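Local atomic coordinates of DNA mismatch repair protein MUTS (Thermus aquaticus, PDB entry 1EWQ), a protein that takes part in DNA mismatch repair, binding mismatched and damaged DNA and hydrolysing ATP weakly. Residues 15-18 and 19-22; 43-46 and 47-50; 588-591 and 592-596. One frame throughout, in Å; residues are numbered along the deposited sequence.

Contact 1. Residues 15-18 and 19-22. With nucleotides of chain B.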
ATOM      1  N   PRO C  15      21.777 -22.587  27.285  1.00 61.52           N
ATOM      2  CA  PRO C  15      20.695 -22.334  28.243  1.00 60.65           C
ATOM      3  C   PRO C  15      19.710 -21.243  27.812  1.00 59.78           C
ATOM      4  O   PRO C  15      18.497 -21.453  27.849  1.00 59.48           O
ATOM      5  CB  PRO C  15      21.451 -21.964  29.515  1.00 60.78           C
ATOM      6  CG  PRO C  15      22.649 -22.839  29.430  1.00 61.05           C
ATOM      7  CD  PRO C  15      23.074 -22.675  27.983  1.00 61.42           C
ATOM      8  N   LEU C  16      20.236 -20.086  27.409  1.00 58.79           N
ATOM      9  CA  LEU C  16      19.402 -18.965  26.967  1.00 57.96           C
ATOM     10  C   LEU C  16      18.470 -19.389  25.837  1.00 57.44           C
ATOM     11  O   LEU C  16      17.263 -19.138  25.887  1.00 57.15           O
ATOM     12  CB  LEU C  16      20.268 -17.792  26.489  1.00 57.49           C
ATOM     13  CG  LEU C  16      19.508 -16.538  26.032  1.00 57.23           C
ATOM     14  CD1 LEU C  16      18.754 -15.943  27.211  1.00 56.85           C
ATOM     15  CD2 LEU C  16      20.480 -15.510  25.453  1.00 56.96           C
ATOM     16  N   LEU C  17      19.038 -20.030  24.821  1.00 56.95           N
ATOM     17  CA  LEU C  17      18.252 -20.483  23.683  1.00 56.55           C
ATOM     18  C   LEU C  17      17.180 -21.484  24.105  1.00 56.15           C
ATOM     19  O   LEU C  17      16.186 -21.673  23.410  1.00 56.18           O
ATOM     20  CB  LEU C  17      19.169 -21.082  22.613  1.00 56.41           C
ATOM     21  CG  LEU C  17      20.050 -20.039  21.919  1.00 56.47           C
ATOM     22  CD1 LEU C  17      20.972 -20.713  20.908  1.00 56.21           C
ATOM     23  CD2 LEU C  17      19.158 -19.007  21.230  1.00 56.24           C
ATOM     24  N   GLN C  18      17.383 -22.120  25.252  1.00 55.84           N
ATOM     25  CA  GLN C  18      16.408 -23.071  25.765  1.00 55.43           C
ATOM     26  C   GLN C  18      15.258 -22.277  26.347  1.00 54.79           C
ATOM     27  O   GLN C  18      14.106 -22.466  25.969  1.00 54.57           O
ATOM     28  CB  GLN C  18      17.025 -23.951  26.853  1.00 55.88           C
ATOM     29  CG  GLN C  18      17.495 -25.301  26.350  1.00 56.31           C
ATOM     30  CD  GLN C  18      16.358 -26.146  25.813  1.00 56.33           C
ATOM     31  OE1 GLN C  18      15.375 -26.398  26.510  1.00 56.38           O
ATOM     32  NE2 GLN C  18      16.487 -26.590  24.566  1.00 56.47           N
ATOM     33  N   GLN C  19      15.590 -21.382  27.272  1.00 54.29           N
ATOM     34  CA  GLN C  19      14.609 -20.523  27.915  1.00 53.74           C
ATOM     35  C   GLN C  19      13.775 -19.868  26.817  1.00 53.74           C
ATOM     36  O   GLN C  19      12.565 -19.694  26.961  1.00 53.81           O
ATOM     37  CB  GLN C  19      15.335 -19.462  28.747  1.00 53.44           C
ATOM     38  CG  GLN C  19      14.436 -18.479  29.466  1.00 53.21           C
ATOM     39  CD  GLN C  19      15.219 -17.471  30.280  1.00 52.99           C
ATOM     40  OE1 GLN C  19      16.069 -16.757  29.750  1.00 52.86           O
ATOM     41  NE2 GLN C  19      14.937 -17.408  31.578  1.00 52.76           N
ATOM     42  N   TYR C  20      14.437 -19.528  25.713  1.00 53.62           N
ATOM     43  CA  TYR C  20      13.804 -18.890  24.558  1.00 53.68           C
ATOM     44  C   TYR C  20      12.841 -19.815  23.811  1.00 53.98           C
ATOM     45  O   TYR C  20      11.662 -19.498  23.632  1.00 53.83           O
ATOM     46  CB  TYR C  20      14.888 -18.401  23.589  1.00 53.11           C
ATOM     47  CG  TYR C  20      14.394 -18.096  22.190  1.00 52.45           C
ATOM     48  CD1 TYR C  20      13.584 -16.988  21.938  1.00 52.26           C
ATOM     49  CD2 TYR C  20      14.728 -18.923  21.122  1.00 52.08           C
ATOM     50  CE1 TYR C  20      13.120 -16.712  20.651  1.00 51.89           C
ATOM     51  CE2 TYR C  20      14.269 -18.657  19.832  1.00 51.90           C
ATOM     52  CZ  TYR C  20      13.467 -17.551  19.605  1.00 51.80           C
ATOM     53  OH  TYR C  20      13.016 -17.287  18.333  1.00 51.68           O
ATOM     54  N   VAL C  21      13.367 -20.951  23.363  1.00 54.25           N
ATOM     55  CA  VAL C  21      12.598 -21.939  22.619  1.00 54.34           C
ATOM     56  C   VAL C  21      11.396 -22.467  23.397  1.00 54.63           C
ATOM     57  O   VAL C  21      10.358 -22.768  22.810  1.00 54.62           O
ATOM     58  CB  VAL C  21      13.510 -23.121  22.193  1.00 54.29           C
ATOM     59  CG1 VAL C  21      12.674 -24.290  21.686  1.00 54.28           C
ATOM     60  CG2 VAL C  21      14.474 -22.661  21.104  1.00 53.97           C
ATOM     61  N   GLU C  22      11.536 -22.566  24.715  1.00 55.04           N
ATOM     62  CA  GLU C  22      10.462 -23.059  25.574  1.00 55.50           C
ATOM     63  C   GLU C  22       9.246 -22.140  25.498  1.00 55.47           C
ATOM     64  O   GLU C  22       8.121 -22.600  25.297  1.00 55.57           O
ATOM     65  CB  GLU C  22      10.937 -23.133  27.025  1.00 55.98           C
ATOM     66  CG  GLU C  22      10.228 -24.182  27.854  1.00 56.93           C
ATOM     67  CD  GLU C  22      10.710 -25.586  27.539  1.00 57.56           C
ATOM     68  OE1 GLU C  22      11.915 -25.860  27.757  1.00 57.65           O
ATOM     69  OE2 GLU C  22       9.891 -26.412  27.070  1.00 57.80           O
TER
ATOM     70  P    DT B  15      23.771 -19.181  27.866  1.00 48.78           P
ATOM     71  OP1  DT B  15      22.709 -19.863  27.086  1.00 48.51           O
ATOM     72  OP2  DT B  15      23.943 -19.489  29.312  1.00 48.48           O
ATOM     73  O5'  DT B  15      25.135 -19.476  27.108  1.00 49.33           O
ATOM     74  C5'  DT B  15      26.188 -18.528  27.156  1.00 50.06           C
ATOM     75  C4'  DT B  15      27.369 -19.015  26.354  1.00 50.35           C
ATOM     76  O4'  DT B  15      28.456 -18.101  26.598  1.00 50.22           O
ATOM     77  C3'  DT B  15      27.886 -20.379  26.791  1.00 50.86           C
ATOM     78  O3'  DT B  15      28.513 -21.021  25.676  1.00 52.11           O
ATOM     79  C2'  DT B  15      28.870 -20.037  27.893  1.00 50.47           C
ATOM     80  C1'  DT B  15      29.404 -18.670  27.488  1.00 49.96           C
ATOM     81  N1   DT B  15      29.562 -17.722  28.604  1.00 49.50           N
ATOM     82  C2   DT B  15      30.601 -16.820  28.543  1.00 49.33           C
ATOM     83  O2   DT B  15      31.401 -16.783  27.615  1.00 49.33           O
ATOM     84  N3   DT B  15      30.668 -15.952  29.608  1.00 49.12           N
ATOM     85  C4   DT B  15      29.823 -15.899  30.700  1.00 49.17           C
ATOM     86  O4   DT B  15      30.004 -15.053  31.578  1.00 48.91           O
ATOM     87  C5   DT B  15      28.758 -16.880  30.700  1.00 49.17           C
ATOM     88  C7   DT B  15      27.788 -16.894  31.839  1.00 49.13           C
ATOM     89  C6   DT B  15      28.687 -17.736  29.670  1.00 49.15           C
ATOM     90  P    DC B  14      21.547 -13.914  31.765  1.00 46.64           P
ATOM     91  OP1  DC B  14      20.263 -14.656  31.858  1.00 46.19           O
ATOM     92  OP2  DC B  14      22.358 -13.693  32.993  1.00 46.35           O
ATOM     93  O5'  DC B  14      22.425 -14.642  30.652  1.00 46.67           O
ATOM     94  C5'  DC B  14      21.928 -14.759  29.321  1.00 46.87           C
ATOM     95  C4'  DC B  14      22.961 -15.384  28.415  1.00 46.96           C
ATOM     96  O4'  DC B  14      24.136 -14.539  28.336  1.00 46.85           O
ATOM     97  C3'  DC B  14      23.456 -16.762  28.854  1.00 47.32           C
ATOM     98  O3'  DC B  14      23.603 -17.592  27.697  1.00 48.00           O
ATOM     99  C2'  DC B  14      24.807 -16.463  29.482  1.00 47.03           C
ATOM    100  C1'  DC B  14      25.298 -15.304  28.629  1.00 46.53           C
ATOM    101  N1   DC B  14      26.299 -14.410  29.256  1.00 45.68           N
ATOM    102  C2   DC B  14      27.550 -14.242  28.629  1.00 45.17           C
ATOM    103  O2   DC B  14      27.796 -14.879  27.590  1.00 44.93           O
ATOM    104  N3   DC B  14      28.456 -13.395  29.173  1.00 44.56           N
ATOM    105  C4   DC B  14      28.161 -12.738  30.296  1.00 44.76           C
ATOM    106  N4   DC B  14      29.078 -11.897  30.785  1.00 44.60           N
ATOM    107  C5   DC B  14      26.911 -12.909  30.967  1.00 44.99           C
ATOM    108  C6   DC B  14      26.018 -13.744  30.418  1.00 45.28           C
TER
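Gln18 and Gln19 lie side by side in the first turns of one helix, and each side chain reaches a residue a turn away. Gln19 goes back to Leu16: CG stands anti to the backbone N (chi1 179°) and the chain runs straight on, bringing OE1 to 3.8 Å from Leu16 CD1. Gln19 CB, placed by the helical backbone, touches the Leu16 carbonyl O. The other end of this amide is held by a hydrogen bond from NE2 to the carbonyl O of Val108. Gln18 bends at chi2 and leans toward Glu22. Its OE1 lies 3.7 Å from Glu22 OE1, a loose approach of two oxygens; the amide and carboxylate planes are 63° apart. Pro15 O is gripped twice, by Gln18 N at 2.9 Å and by Gln19 N at 3.0 Å. Two residues on, Leu17 O accepts from Val21 N while Val21 CG2 presses on it at 3.0 Å, a tight approach.

The start of the helix faces a DNA strand. Leu16 N gives a nearly straight, short hydrogen bond of 2.5 Å to OP1 of DT15 of chain B, and Pro15 CD sits against the same oxygen. Leu16 CD2 rests on the sugar of DC14 of chain B, 3.9 Å from C4'.

The sheet of the MutS domain I region packs against this helix: Leu16 and Gln19 lie on Phe34 of strand 31-36 and on Arg110 of strand 110-116, Tyr20 packs on Leu32 and Phe34, and Leu17 covers Leu5, so helix 15-26 bridges sheet and DNA backbone.

Contact 2. Residues 43-46 and 47-50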
ATOM      1  N   PHE C  43      15.573 -15.671  17.279  1.00 41.35           N
ATOM      2  CA  PHE C  43      16.593 -16.582  16.767  1.00 42.30           C
ATOM      3  C   PHE C  43      16.024 -17.527  15.702  1.00 42.78           C
ATOM      4  O   PHE C  43      14.819 -17.548  15.462  1.00 42.86           O
ATOM      5  CB  PHE C  43      17.203 -17.390  17.920  1.00 42.05           C
ATOM      6  CG  PHE C  43      17.690 -16.543  19.067  1.00 41.81           C
ATOM      7  CD1 PHE C  43      16.888 -16.328  20.182  1.00 41.82           C
ATOM      8  CD2 PHE C  43      18.942 -15.942  19.022  1.00 41.72           C
ATOM      9  CE1 PHE C  43      17.331 -15.526  21.235  1.00 41.49           C
ATOM     10  CE2 PHE C  43      19.389 -15.140  20.068  1.00 41.53           C
ATOM     11  CZ  PHE C  43      18.582 -14.933  21.173  1.00 41.44           C
ATOM     12  N   GLY C  44      16.895 -18.306  15.067  1.00 43.69           N
ATOM     13  CA  GLY C  44      16.443 -19.228  14.037  1.00 44.53           C
ATOM     14  C   GLY C  44      15.664 -18.513  12.946  1.00 45.46           C
ATOM     15  O   GLY C  44      15.990 -17.381  12.585  1.00 45.29           O
ATOM     16  N   GLU C  45      14.633 -19.168  12.416  1.00 46.24           N
ATOM     17  CA  GLU C  45      13.810 -18.570  11.366  1.00 47.11           C
ATOM     18  C   GLU C  45      13.167 -17.282  11.849  1.00 47.13           C
ATOM     19  O   GLU C  45      13.070 -16.306  11.106  1.00 47.16           O
ATOM     20  CB  GLU C  45      12.711 -19.531  10.929  1.00 47.73           C
ATOM     21  CG  GLU C  45      13.203 -20.703  10.119  1.00 48.98           C
ATOM     22  CD  GLU C  45      12.057 -21.492   9.522  1.00 49.83           C
ATOM     23  OE1 GLU C  45      11.284 -22.091  10.305  1.00 49.90           O
ATOM     24  OE2 GLU C  45      11.927 -21.501   8.272  1.00 50.09           O
ATOM     25  N   ASP C  46      12.725 -17.294  13.101  1.00 47.35           N
ATOM     26  CA  ASP C  46      12.094 -16.127  13.698  1.00 47.52           C
ATOM     27  C   ASP C  46      13.002 -14.905  13.625  1.00 47.54           C
ATOM     28  O   ASP C  46      12.522 -13.775  13.517  1.00 47.63           O
ATOM     29  CB  ASP C  46      11.709 -16.435  15.142  1.00 47.79           C
ATOM     30  CG  ASP C  46      10.571 -17.429  15.228  1.00 47.96           C
ATOM     31  OD1 ASP C  46       9.485 -17.116  14.703  1.00 48.40           O
ATOM     32  OD2 ASP C  46      10.756 -18.519  15.807  1.00 48.22           O
ATOM     33  N   ALA C  47      14.312 -15.141  13.676  1.00 47.47           N
ATOM     34  CA  ALA C  47      15.294 -14.068  13.586  1.00 47.43           C
ATOM     35  C   ALA C  47      15.322 -13.622  12.133  1.00 47.51           C
ATOM     36  O   ALA C  47      15.542 -12.449  11.827  1.00 47.26           O
ATOM     37  CB  ALA C  47      16.669 -14.572  14.007  1.00 47.41           C
ATOM     38  N   GLU C  48      15.090 -14.578  11.240  1.00 47.68           N
ATOM     39  CA  GLU C  48      15.071 -14.306   9.811  1.00 48.04           C
ATOM     40  C   GLU C  48      13.830 -13.477   9.510  1.00 48.01           C
ATOM     41  O   GLU C  48      13.903 -12.454   8.832  1.00 47.91           O
ATOM     42  CB  GLU C  48      15.035 -15.617   9.026  1.00 48.41           C
ATOM     43  CG  GLU C  48      16.068 -16.627   9.486  1.00 49.22           C
ATOM     44  CD  GLU C  48      16.102 -17.883   8.626  1.00 49.61           C
ATOM     45  OE1 GLU C  48      15.036 -18.487   8.384  1.00 49.82           O
ATOM     46  OE2 GLU C  48      17.207 -18.269   8.197  1.00 50.10           O
ATOM     47  N   ARG C  49      12.690 -13.927  10.025  1.00 48.09           N
ATOM     48  CA  ARG C  49      11.432 -13.212   9.838  1.00 48.11           C
ATOM     49  C   ARG C  49      11.593 -11.764  10.290  1.00 47.86           C
ATOM     50  O   ARG C  49      11.382 -10.833   9.512  1.00 47.82           O
ATOM     51  CB  ARG C  49      10.332 -13.859  10.674  1.00 48.98           C
ATOM     52  CG  ARG C  49       9.882 -15.230  10.211  1.00 49.80           C
ATOM     53  CD  ARG C  49       8.872 -15.796  11.197  1.00 50.99           C
ATOM     54  NE  ARG C  49       8.167 -16.961  10.674  1.00 52.06           N
ATOM     55  CZ  ARG C  49       7.321 -16.925   9.649  1.00 52.73           C
ATOM     56  NH1 ARG C  49       7.072 -15.771   9.032  1.00 53.16           N
ATOM     57  NH2 ARG C  49       6.721 -18.040   9.240  1.00 52.83           N
ATOM     58  N   LEU C  50      11.969 -11.593  11.556  1.00 47.43           N
ATOM     59  CA  LEU C  50      12.155 -10.274  12.158  1.00 47.04           C
ATOM     60  C   LEU C  50      13.068  -9.373  11.336  1.00 47.03           C
ATOM     61  O   LEU C  50      12.728  -8.224  11.058  1.00 46.81           O
ATOM     62  CB  LEU C  50      12.735 -10.413  13.572  1.00 46.72           C
ATOM     63  CG  LEU C  50      12.856  -9.126  14.398  1.00 46.56           C
ATOM     64  CD1 LEU C  50      11.470  -8.641  14.812  1.00 46.48           C
ATOM     65  CD2 LEU C  50      13.710  -9.381  15.627  1.00 46.64           C
TER
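The carboxylate of Asp46 and the guanidinium of Arg49 are turned 33° from each other, and OD1 approaches the guanidinium obliquely. OD1 and Arg49 NE stay 4.2 Å apart, beyond a salt bridge, so any attraction is probably modest; Arg49 CD is a little closer to OD1. The carboxylates of Glu45 and Glu48 meet at a steeper 61°. Here Glu48 OE1 rests against Glu45 CG at 3.4 Å, and the like charges come to 4.3 Å between Glu45 OE2 and Glu48 OE1. A salt bridge from Lys6 NZ to Glu48 OE2 probably eases that repulsion. Glu48 reaches this place because CG stands beside its backbone N (chi1 -49°), which lays CG over the Gly44 carbonyl O at 3.2 Å. Ala47 CB leans on the same oxygen.

Phe43 CB leads away from the turn, and the ring meets Tyr20 edge-to-face and packs on Phe34 and Met70, while the backbone N of Phe43 bonds to Tyr20 OH.

Ala47 N reaches Phe43 O from well above the carbonyl plane, whereas Arg49 N to Glu45 O, at 2.6 Å, and Leu50 N to Asp46 O are straighter. Gly44, with positive phi, makes the sharp bend. Through it strand 39-43 leads on into the helix that carries Ala47 to Leu50, a strand-to-helix connection in the mixed alpha-beta fold of the MutS domain I region.

Contact 3. Residues 588-591 and 592-596. With SO4 (sulfate ion), chain E.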
ATOM      1  N   GLY C 588     -27.440  14.941 -11.135  1.00 29.88           N
ATOM      2  CA  GLY C 588     -27.576  14.856  -9.689  1.00 28.94           C
ATOM      3  C   GLY C 588     -28.709  14.040  -9.083  1.00 28.44           C
ATOM      4  O   GLY C 588     -29.113  14.315  -7.953  1.00 28.04           O
ATOM      5  N   LYS C 589     -29.219  13.037  -9.795  1.00 28.00           N
ATOM      6  CA  LYS C 589     -30.307  12.235  -9.243  1.00 27.77           C
ATOM      7  C   LYS C 589     -29.809  11.429  -8.054  1.00 27.28           C
ATOM      8  O   LYS C 589     -30.448  11.408  -6.997  1.00 26.79           O
ATOM      9  CB  LYS C 589     -30.921  11.294 -10.303  1.00 28.04           C
ATOM     10  CG  LYS C 589     -31.544  12.031 -11.492  1.00 29.19           C
ATOM     11  CD  LYS C 589     -32.670  11.242 -12.187  1.00 29.75           C
ATOM     12  CE  LYS C 589     -32.174   9.946 -12.788  1.00 29.73           C
ATOM     13  NZ  LYS C 589     -33.266   9.232 -13.500  1.00 30.38           N
ATOM     14  N   SER C 590     -28.655  10.786  -8.213  1.00 26.99           N
ATOM     15  CA  SER C 590     -28.097   9.969  -7.141  1.00 26.79           C
ATOM     16  C   SER C 590     -27.735  10.774  -5.911  1.00 26.19           C
ATOM     17  O   SER C 590     -27.954  10.330  -4.784  1.00 25.95           O
ATOM     18  CB  SER C 590     -26.870   9.216  -7.626  1.00 27.31           C
ATOM     19  OG  SER C 590     -27.274   8.198  -8.513  1.00 28.45           O
ATOM     20  N   THR C 591     -27.163  11.949  -6.137  1.00 25.63           N
ATOM     21  CA  THR C 591     -26.777  12.825  -5.049  1.00 25.18           C
ATOM     22  C   THR C 591     -28.036  13.259  -4.302  1.00 24.83           C
ATOM     23  O   THR C 591     -28.021  13.395  -3.082  1.00 24.57           O
ATOM     24  CB  THR C 591     -26.022  14.062  -5.590  1.00 25.78           C
ATOM     25  OG1 THR C 591     -24.736  13.654  -6.063  1.00 26.17           O
ATOM     26  CG2 THR C 591     -25.835  15.106  -4.504  1.00 25.56           C
ATOM     27  N   PHE C 592     -29.126  13.469  -5.043  1.00 24.05           N
ATOM     28  CA  PHE C 592     -30.391  13.869  -4.439  1.00 23.51           C
ATOM     29  C   PHE C 592     -30.874  12.768  -3.500  1.00 23.33           C
ATOM     30  O   PHE C 592     -31.343  13.042  -2.397  1.00 23.36           O
ATOM     31  CB  PHE C 592     -31.434  14.135  -5.523  1.00 23.51           C
ATOM     32  CG  PHE C 592     -32.759  14.604  -4.990  1.00 23.76           C
ATOM     33  CD1 PHE C 592     -32.856  15.800  -4.280  1.00 23.77           C
ATOM     34  CD2 PHE C 592     -33.916  13.863  -5.215  1.00 23.47           C
ATOM     35  CE1 PHE C 592     -34.097  16.253  -3.804  1.00 23.92           C
ATOM     36  CE2 PHE C 592     -35.157  14.302  -4.746  1.00 23.46           C
ATOM     37  CZ  PHE C 592     -35.248  15.502  -4.040  1.00 23.62           C
ATOM     38  N   LEU C 593     -30.759  11.518  -3.937  1.00 23.46           N
ATOM     39  CA  LEU C 593     -31.165  10.397  -3.101  1.00 23.63           C
ATOM     40  C   LEU C 593     -30.307  10.354  -1.847  1.00 23.40           C
ATOM     41  O   LEU C 593     -30.826  10.340  -0.738  1.00 23.70           O
ATOM     42  CB  LEU C 593     -31.014   9.052  -3.827  1.00 23.90           C
ATOM     43  CG  LEU C 593     -31.874   8.729  -5.051  1.00 24.50           C
ATOM     44  CD1 LEU C 593     -31.920   7.209  -5.251  1.00 24.57           C
ATOM     45  CD2 LEU C 593     -33.261   9.259  -4.859  1.00 24.23           C
ATOM     46  N   ARG C 594     -28.993  10.348  -2.025  1.00 23.19           N
ATOM     47  CA  ARG C 594     -28.083  10.278  -0.888  1.00 23.40           C
ATOM     48  C   ARG C 594     -28.225  11.440   0.092  1.00 23.06           C
ATOM     49  O   ARG C 594     -28.151  11.221   1.302  1.00 22.97           O
ATOM     50  CB  ARG C 594     -26.633  10.192  -1.359  1.00 24.28           C
ATOM     51  CG  ARG C 594     -26.304   8.954  -2.208  1.00 25.89           C
ATOM     52  CD  ARG C 594     -24.823   8.926  -2.556  1.00 26.99           C
ATOM     53  NE  ARG C 594     -24.520   7.930  -3.568  1.00 28.98           N
ATOM     54  CZ  ARG C 594     -24.324   8.199  -4.858  1.00 29.96           C
ATOM     55  NH1 ARG C 594     -24.390   9.454  -5.306  1.00 30.52           N
ATOM     56  NH2 ARG C 594     -24.081   7.211  -5.707  1.00 29.83           N
ATOM     57  N   GLN C 595     -28.430  12.664  -0.407  1.00 22.59           N
ATOM     58  CA  GLN C 595     -28.559  13.807   0.500  1.00 22.23           C
ATOM     59  C   GLN C 595     -29.769  13.630   1.398  1.00 21.80           C
ATOM     60  O   GLN C 595     -29.753  14.040   2.554  1.00 22.07           O
ATOM     61  CB  GLN C 595     -28.644  15.143  -0.275  1.00 22.46           C
ATOM     62  CG  GLN C 595     -30.030  15.647  -0.678  1.00 23.27           C
ATOM     63  CD  GLN C 595     -29.967  16.990  -1.440  1.00 23.78           C
ATOM     64  OE1 GLN C 595     -30.925  17.768  -1.450  1.00 24.55           O
ATOM     65  NE2 GLN C 595     -28.847  17.246  -2.084  1.00 23.21           N
ATOM     66  N   THR C 596     -30.810  13.000   0.865  1.00 21.20           N
ATOM     67  CA  THR C 596     -32.030  12.748   1.623  1.00 20.91           C
ATOM     68  C   THR C 596     -31.714  11.824   2.802  1.00 20.47           C
ATOM     69  O   THR C 596     -32.093  12.099   3.939  1.00 20.41           O
ATOM     70  CB  THR C 596     -33.092  12.084   0.731  1.00 21.36           C
ATOM     71  OG1 THR C 596     -33.407  12.956  -0.359  1.00 21.67           O
ATOM     72  CG2 THR C 596     -34.351  11.787   1.526  1.00 21.91           C
TER
HETATM   73  S   SO4 E 851     -26.751  10.128 -11.487  1.00 41.42           S
HETATM   74  O1  SO4 E 851     -26.339   8.810 -10.965  1.00 41.38           O
HETATM   75  O2  SO4 E 851     -25.734  10.598 -12.446  1.00 42.00           O
HETATM   76  O3  SO4 E 851     -28.047  10.021 -12.180  1.00 41.57           O
HETATM   77  O4  SO4 E 851     -26.862  11.109 -10.397  1.00 41.56           O
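Ser590 OG donates the shortest polar bond here, 2.7 Å to O1 of a bound sulfate, and Ser590 N adds a nearly straight one of 2.8 Å to sulfate O4. At its other end the same residue serves the helix, its carbonyl O accepting from Arg594 N at 2.9 Å. Ser590 OG lies anti to the carbonyl carbon (chi1 -71°), on the side of its own N, and both donors thus face the anion. Met586 N bonds to the sulfate as well.

This is the Walker A P-loop leading into helix 589-603, and Gly588, Lys589 and Ser590 belong to the predicted ATP site. The anion, probably from the crystallisation liquor, sits off the helix N-terminus, consistent with the place of a nucleotide phosphate. Lys589 passes alongside it, CB 3.7 Å from sulfate O3, then bends at chi3; its NZ is held by the carbonyl oxygens of Gly583 and Ile581. Gly588, at the N-cap with positive phi, accepts from Phe592 N through its O at 3.0 Å.

Arg594 doubles back along the helix, with NH1 3.4 Å from Ser590 CB and the guanidinium turned obliquely to it. On another flank, Phe592 CB touches Lys589 O at 3.3 Å, and its ring runs out to Leu572 and Ile581. Leu593 packs on Ile581 and Leu692, while Thr596 OG1 bonds back to Phe592 O at 2.9 Å.

Overall arrangement
Contacts 1 and 2 come first along the chain, both inside the MutS domain I range, with centres about 14 Å apart; contact 3 follows more than 500 residues later, in the domain V range. Contacts 1 and 2 touch directly: Leu17 CD2 packs on Phe43 CG at 3.6 Å, setting helix 15-26 against the end of strand 39-43, and Tyr20 OH meets Asp46 CB of helix 44-54, also at 3.6 Å. Contact 3 opens helix 589-603 beside a separate mixed sheet, on the opposite side of the chain's centre, its own centre about 64 Å from that of contact 1 and about 54 Å from that of contact 2. Any coupling between DNA contact and predicted ATP site must therefore span a long distance.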